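Local atomic coordinates of glutathione S-transferase 1 (Ascaris suum, PDB entry 4Q5F), a protein that catalyses the conjugation of reduced glutathione to a wide range of hydrophobic electrophiles and can also act as a glutathione peroxidase. Residues R119-F124 / K131-V136; K108-E113 / D174-W179. All coordinates share one frame; numbering follows the deposited sequence.

Contact 1: R119-F124 / K131-V136; sequences RVLAGF and KVLKEV
In the helical hairpin where the all-helical C-terminal domain of this glutathione transferase turns back on itself, Val120 and Leu121 of the short helix 118-122 face Val132 and Leu133 near the start of the long helix 129-155. Only methyl and methine groups meet, and Leu121 carries most of the contact. Its CD2 lies 3.6 Å from CD2 of Leu133 and 3.8 Å from CG1 of Val132, so this one branch touches two successive residues of the other helix. CG of Leu121 also rests near CG1 of Val132, at 3.9 Å. Val132 divides its methyls: CG1, anti to its own backbone N (chi1 164°), serves Leu121, whereas CG2 reaches CG1 of Val120 at a looser 4.2 Å. The backbones are nearest at Leu121 and Val132, 7.7 Å between CA atoms. Just past this pairing the short helix ends in a turn consistent with a Schellman motif: Gly123 has positive phi (95°), and Phe124 N to Arg119 O and Gly123 N to Val120 O are both weak bonds. Arg119 reaches across this turn: CB of Phe124 lies 3.6 Å above one face of its guanidinium, offset toward the rim, and NH2 forms a salt bridge with OE2 of Glu125. The annotated sites are distant, although the Val132 side chain is about 4 Å from a bound glutathione.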
loop_
_atom_site.group_PDB
_atom_site.type_symbol
_atom_site.label_atom_id
_atom_site.label_comp_id
_atom_site.label_asym_id
_atom_site.label_seq_id
_atom_site.Cartn_x
_atom_site.Cartn_y
_atom_site.Cartn_z
ATOM N N ARG B 119 11.891 1.505 17.087
ATOM C CA ARG B 119 13.140 1.123 17.735
ATOM C C ARG B 119 13.436 1.951 18.982
ATOM O O ARG B 119 13.957 1.429 19.967
ATOM C CB ARG B 119 14.299 1.210 16.743
ATOM C CG ARG B 119 14.253 0.130 15.676
ATOM C CD ARG B 119 15.269 0.367 14.574
ATOM N NE ARG B 119 16.634 0.457 15.085
ATOM C CZ ARG B 119 17.340 -0.579 15.526
ATOM N NH1 ARG B 119 16.810 -1.794 15.537
ATOM N NH2 ARG B 119 18.577 -0.399 15.968
ATOM N N VAL B 120 13.109 3.238 18.940
ATOM C CA VAL B 120 13.232 4.082 20.122
ATOM C C VAL B 120 12.288 3.556 21.199
ATOM O O VAL B 120 12.617 3.560 22.385
ATOM C CB VAL B 120 12.912 5.562 19.799
ATOM C CG1 VAL B 120 12.891 6.422 21.063
ATOM C CG2 VAL B 120 13.923 6.118 18.807
ATOM N N LEU B 121 11.121 3.083 20.776
ATOM C CA LEU B 121 10.126 2.564 21.709
ATOM C C LEU B 121 10.497 1.176 22.214
ATOM O O LEU B 121 10.202 0.831 23.357
ATOM C CB LEU B 121 8.744 2.538 21.052
ATOM C CG LEU B 121 8.074 3.902 20.875
ATOM C CD1 LEU B 121 6.790 3.760 20.073
ATOM C CD2 LEU B 121 7.787 4.554 22.224
ATOM N N ALA B 122 11.143 0.380 21.366
ATOM C CA ALA B 122 11.610 -0.939 21.774
ATOM C C ALA B 122 12.879 -0.818 22.616
ATOM O O ALA B 122 13.267 -1.761 23.306
ATOM C CB ALA B 122 11.861 -1.811 20.560
ATOM N N GLY B 123 13.519 0.346 22.550
ATOM C CA GLY B 123 14.716 0.614 23.328
ATOM C C GLY B 123 16.000 0.341 22.568
ATOM O O GLY B 123 17.093 0.513 23.107
ATOM N N PHE B 124 15.872 -0.081 21.314
ATOM C CA PHE B 124 17.032 -0.422 20.497
ATOM C C PHE B 124 17.777 0.821 20.019
ATOM O O PHE B 124 18.950 0.745 19.650
ATOM C CB PHE B 124 16.598 -1.260 19.292
ATOM C CG PHE B 124 15.930 -2.555 19.662
ATOM C CD1 PHE B 124 16.472 -3.375 20.639
ATOM C CD2 PHE B 124 14.759 -2.949 19.039
ATOM C CE1 PHE B 124 15.858 -4.565 20.984
ATOM C CE2 PHE B 124 14.143 -4.137 19.381
ATOM C CZ PHE B 124 14.693 -4.945 20.355
ATOM N N LYS B 131 8.537 11.138 25.306
ATOM C CA LYS B 131 8.241 12.154 24.301
ATOM C C LYS B 131 7.517 11.531 23.112
ATOM O O LYS B 131 6.434 11.978 22.730
ATOM C CB LYS B 131 9.533 12.821 23.819
ATOM C CG LYS B 131 9.334 13.854 22.712
ATOM C CD LYS B 131 10.639 14.177 21.999
ATOM C CE LYS B 131 10.387 14.773 20.619
ATOM N NZ LYS B 131 9.716 13.808 19.698
ATOM N N VAL B 132 8.133 10.506 22.529
ATOM C CA VAL B 132 7.597 9.833 21.349
ATOM C C VAL B 132 6.157 9.370 21.578
ATOM O O VAL B 132 5.311 9.511 20.694
ATOM C CB VAL B 132 8.518 8.644 20.934
ATOM C CG1 VAL B 132 7.824 7.660 19.959
ATOM C CG2 VAL B 132 9.827 9.183 20.349
ATOM N N LEU B 133 5.875 8.832 22.760
ATOM C CA LEU B 133 4.526 8.372 23.065
ATOM C C LEU B 133 3.517 9.513 22.959
ATOM O O LEU B 133 2.474 9.373 22.322
ATOM C CB LEU B 133 4.459 7.745 24.459
ATOM C CG LEU B 133 5.150 6.394 24.658
ATOM C CD1 LEU B 133 4.954 5.919 26.088
ATOM C CD2 LEU B 133 4.644 5.345 23.674
ATOM N N LYS B 134 3.842 10.646 23.573
ATOM C CA LYS B 134 2.921 11.773 23.634
ATOM C C LYS B 134 2.856 12.547 22.318
ATOM O O LYS B 134 1.804 13.078 21.959
ATOM C CB LYS B 134 3.317 12.720 24.771
ATOM N N GLU B 135 3.975 12.600 21.599
ATOM C CA GLU B 135 4.084 13.435 20.403
ATOM C C GLU B 135 3.896 12.686 19.079
ATOM O O GLU B 135 3.733 13.319 18.035
ATOM C CB GLU B 135 5.434 14.162 20.394
ATOM C CG GLU B 135 5.521 15.327 21.375
ATOM C CD GLU B 135 4.620 16.490 20.991
ATOM O OE1 GLU B 135 4.422 16.723 19.780
ATOM O OE2 GLU B 135 4.104 17.171 21.903
ATOM N N VAL B 136 3.925 11.353 19.111
ATOM C CA VAL B 136 3.789 10.561 17.884
ATOM C C VAL B 136 2.851 9.364 18.024
ATOM O O VAL B 136 1.966 9.167 17.190
ATOM C CB VAL B 136 5.148 10.026 17.392
ATOM C CG1 VAL B 136 5.011 9.469 15.978
ATOM C CG2 VAL B 136 6.204 11.117 17.428
#

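Contact 2: K108-E113 / D174-W179; sequences KDFMAE and DSLASW. With GSH (glutathione), chain C.
The side chains of Met111 and Trp179 run antiparallel alongside each other, bringing the thioether against the pyrrole part of the indole at a slant. SD of Met111 is 4.3 Å from the centroid of that five-membered ring and 58° off its normal, an oblique Met-aromatic contact; the nearest ring atom is NE1 of Trp179, 3.4 Å from the sulfur. Bends at chi2 (-65°) and chi3 (99°) set CE of Met111 against the same NE1-CD1 side of the indole, 3.8 Å from CD1 of Trp179. Phe110 is used differently: the edge of its ring, at CE2, meets CD2 of Leu176 at 4.2 Å, near the ring plane. These four buried side chains join helices 94-114 and 167-182 within the helical C-terminal domain of the transferase, and Phe186 touches Phe110, Leu176 and Trp179 as well. On helix 94-114, Asp109 contributes to the glutathione site of the second subunit: its OD2 accepts a 2.5 Å bond from N1 of glutathione, which is also hydrogen-bonded to Gln75 and Ser76 of that subunit. On helix 167-182, Asp174 O is gripped from opposite faces of its carbonyl plane by N and OG of Ser178, the latter at 3.1 Å.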
loop_
_atom_site.group_PDB
_atom_site.type_symbol
_atom_site.label_atom_id
_atom_site.label_comp_id
_atom_site.label_asym_id
_atom_site.label_seq_id
_atom_site.Cartn_x
_atom_site.Cartn_y
_atom_site.Cartn_z
ATOM N N LYS B 108 -2.270 0.494 6.995
ATOM C CA LYS B 108 -0.924 0.804 6.532
ATOM C C LYS B 108 -0.551 2.258 6.824
ATOM O O LYS B 108 0.579 2.540 7.220
ATOM C CB LYS B 108 -0.791 0.513 5.036
ATOM C CG LYS B 108 -0.219 -0.866 4.715
ATOM C CD LYS B 108 -0.340 -1.188 3.229
ATOM C CE LYS B 108 1.019 -1.307 2.556
ATOM N NZ LYS B 108 0.882 -1.472 1.080
ATOM N N ASP B 109 -1.497 3.175 6.630
ATOM C CA ASP B 109 -1.269 4.585 6.945
ATOM C C ASP B 109 -0.973 4.748 8.431
ATOM O O ASP B 109 -0.072 5.489 8.820
ATOM C CB ASP B 109 -2.486 5.440 6.580
ATOM C CG ASP B 109 -2.623 5.666 5.085
ATOM O OD1 ASP B 109 -1.653 5.403 4.342
ATOM O OD2 ASP B 109 -3.704 6.122 4.656
ATOM N N PHE B 110 -1.750 4.056 9.256
ATOM C CA PHE B 110 -1.555 4.064 10.699
ATOM C C PHE B 110 -0.151 3.570 11.047
ATOM O O PHE B 110 0.568 4.207 11.817
ATOM C CB PHE B 110 -2.604 3.172 11.366
ATOM C CG PHE B 110 -2.534 3.153 12.869
ATOM C CD1 PHE B 110 -2.012 4.223 13.578
ATOM C CD2 PHE B 110 -2.993 2.054 13.574
ATOM C CE1 PHE B 110 -1.954 4.195 14.957
ATOM C CE2 PHE B 110 -2.935 2.022 14.952
ATOM C CZ PHE B 110 -2.416 3.094 15.643
ATOM N N MET B 111 0.229 2.435 10.473
ATOM C CA MET B 111 1.547 1.852 10.707
ATOM C C MET B 111 2.664 2.791 10.265
ATOM O O MET B 111 3.744 2.800 10.855
ATOM C CB MET B 111 1.680 0.523 9.958
ATOM C CG MET B 111 0.881 -0.628 10.559
ATOM S SD MET B 111 1.453 -1.105 12.203
ATOM C CE MET B 111 0.260 -0.261 13.237
ATOM N N ALA B 112 2.404 3.576 9.223
ATOM C CA ALA B 112 3.406 4.494 8.690
ATOM C C ALA B 112 3.783 5.562 9.717
ATOM O O ALA B 112 4.850 6.170 9.632
ATOM C CB ALA B 112 2.903 5.141 7.409
ATOM N N GLU B 113 2.903 5.784 10.688
ATOM C CA GLU B 113 3.157 6.751 11.750
ATOM C C GLU B 113 4.017 6.111 12.832
ATOM O O GLU B 113 4.967 6.717 13.324
ATOM C CB GLU B 113 1.841 7.225 12.378
ATOM C CG GLU B 113 0.731 7.589 11.391
ATOM C CD GLU B 113 0.606 9.081 11.158
ATOM O OE1 GLU B 113 1.641 9.780 11.183
ATOM O OE2 GLU B 113 -0.535 9.555 10.954
ATOM N N ASP B 174 -2.833 -9.231 14.228
ATOM C CA ASP B 174 -1.541 -9.692 14.724
ATOM C C ASP B 174 -0.642 -8.504 15.033
ATOM O O ASP B 174 0.016 -8.464 16.073
ATOM C CB ASP B 174 -0.856 -10.605 13.707
ATOM C CG ASP B 174 0.459 -11.163 14.221
ATOM O OD1 ASP B 174 0.425 -12.065 15.085
ATOM O OD2 ASP B 174 1.523 -10.704 13.757
ATOM N N SER B 175 -0.623 -7.534 14.123
ATOM C CA SER B 175 0.214 -6.351 14.278
ATOM C C SER B 175 -0.251 -5.513 15.466
ATOM O O SER B 175 0.561 -5.086 16.286
ATOM C CB SER B 175 0.192 -5.508 13.002
ATOM O OG SER B 175 0.440 -6.308 11.862
ATOM N N LEU B 176 -1.558 -5.277 15.548
ATOM C CA LEU B 176 -2.133 -4.531 16.663
ATOM C C LEU B 176 -1.815 -5.217 17.985
ATOM O O LEU B 176 -1.459 -4.561 18.964
ATOM C CB LEU B 176 -3.650 -4.408 16.503
ATOM C CG LEU B 176 -4.172 -3.526 15.367
ATOM C CD1 LEU B 176 -5.694 -3.530 15.361
ATOM C CD2 LEU B 176 -3.643 -2.106 15.481
ATOM N N ALA B 177 -1.944 -6.540 18.003
ATOM C CA ALA B 177 -1.656 -7.327 19.196
ATOM C C ALA B 177 -0.217 -7.118 19.648
ATOM O O ALA B 177 0.054 -6.973 20.839
ATOM C CB ALA B 177 -1.914 -8.800 18.924
ATOM N N SER B 178 0.702 -7.098 18.690
ATOM C CA SER B 178 2.117 -6.915 18.988
ATOM C C SER B 178 2.398 -5.503 19.495
ATOM O O SER B 178 3.159 -5.316 20.443
ATOM C CB SER B 178 2.966 -7.199 17.747
ATOM O OG SER B 178 2.806 -8.540 17.321
ATOM N N TRP B 179 1.782 -4.512 18.860
ATOM C CA TRP B 179 1.964 -3.121 19.259
ATOM C C TRP B 179 1.419 -2.865 20.657
ATOM O O TRP B 179 1.855 -1.941 21.342
ATOM C CB TRP B 179 1.294 -2.180 18.257
ATOM C CG TRP B 179 2.182 -1.833 17.115
ATOM C CD1 TRP B 179 2.118 -2.323 15.844
ATOM C CD2 TRP B 179 3.291 -0.927 17.141
ATOM N NE1 TRP B 179 3.114 -1.774 15.075
ATOM C CE2 TRP B 179 3.847 -0.912 15.848
ATOM C CE3 TRP B 179 3.862 -0.125 18.132
ATOM C CZ2 TRP B 179 4.951 -0.127 15.519
ATOM C CZ3 TRP B 179 4.957 0.655 17.804
ATOM C CH2 TRP B 179 5.490 0.648 16.510
HETATM N N1 GSH C . -3.906 6.750 2.197
HETATM C CA1 GSH C . -4.843 7.621 1.585
HETATM C C1 GSH C . -5.021 7.227 0.138
HETATM O O11 GSH C . -6.120 7.427 -0.441
HETATM O O12 GSH C . -4.071 6.699 -0.492
HETATM C CB1 GSH C . -4.330 9.048 1.684
HETATM C CG1 GSH C . -5.434 10.026 1.266
HETATM C CD1 GSH C . -5.039 11.466 1.623
HETATM O OE1 GSH C . -4.016 11.681 2.234
HETATM N N2 GSH C . -5.902 12.550 1.228
HETATM C CA2 GSH C . -5.593 13.911 1.543
HETATM C C2 GSH C . -6.804 14.513 2.238
HETATM O O2 GSH C . -7.888 13.955 2.144
HETATM C CB2 GSH C . -5.307 14.689 0.287
HETATM S SG2 GSH C . -3.987 13.931 -0.608
HETATM N N3 GSH C . -6.686 15.738 2.998
HETATM C CA3 GSH C . -7.841 16.294 3.656
HETATM C C3 GSH C . -8.011 15.660 5.038
HETATM O O31 GSH C . -7.376 14.615 5.338
HETATM O O32 GSH C . -8.789 16.185 5.874
#

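Both contacts are apolar helix pairings inside the C-terminal domain, but they differ in depth: contact 2 is centred about 8 Å from the chain centre with all its touching residues buried, whereas contact 1 lies about 20 Å out and is partly buried. Aliphatic branches alone make contact 1; contact 2 adds a sulfur and two aromatic rings. A bound glutathione lies near each, hydrogen-bonded to Asp109 in contact 2 and close to the Val132 side chain in contact 1. Different helices are paired, contact 1 nesting inside the loop that contact 2 closes. Their centres are about 14 Å apart, and they join at Leu121 CD1 with Trp179 CZ3 (4.3 Å) and at Val136 CG1 with Glu113 O (3.8 Å).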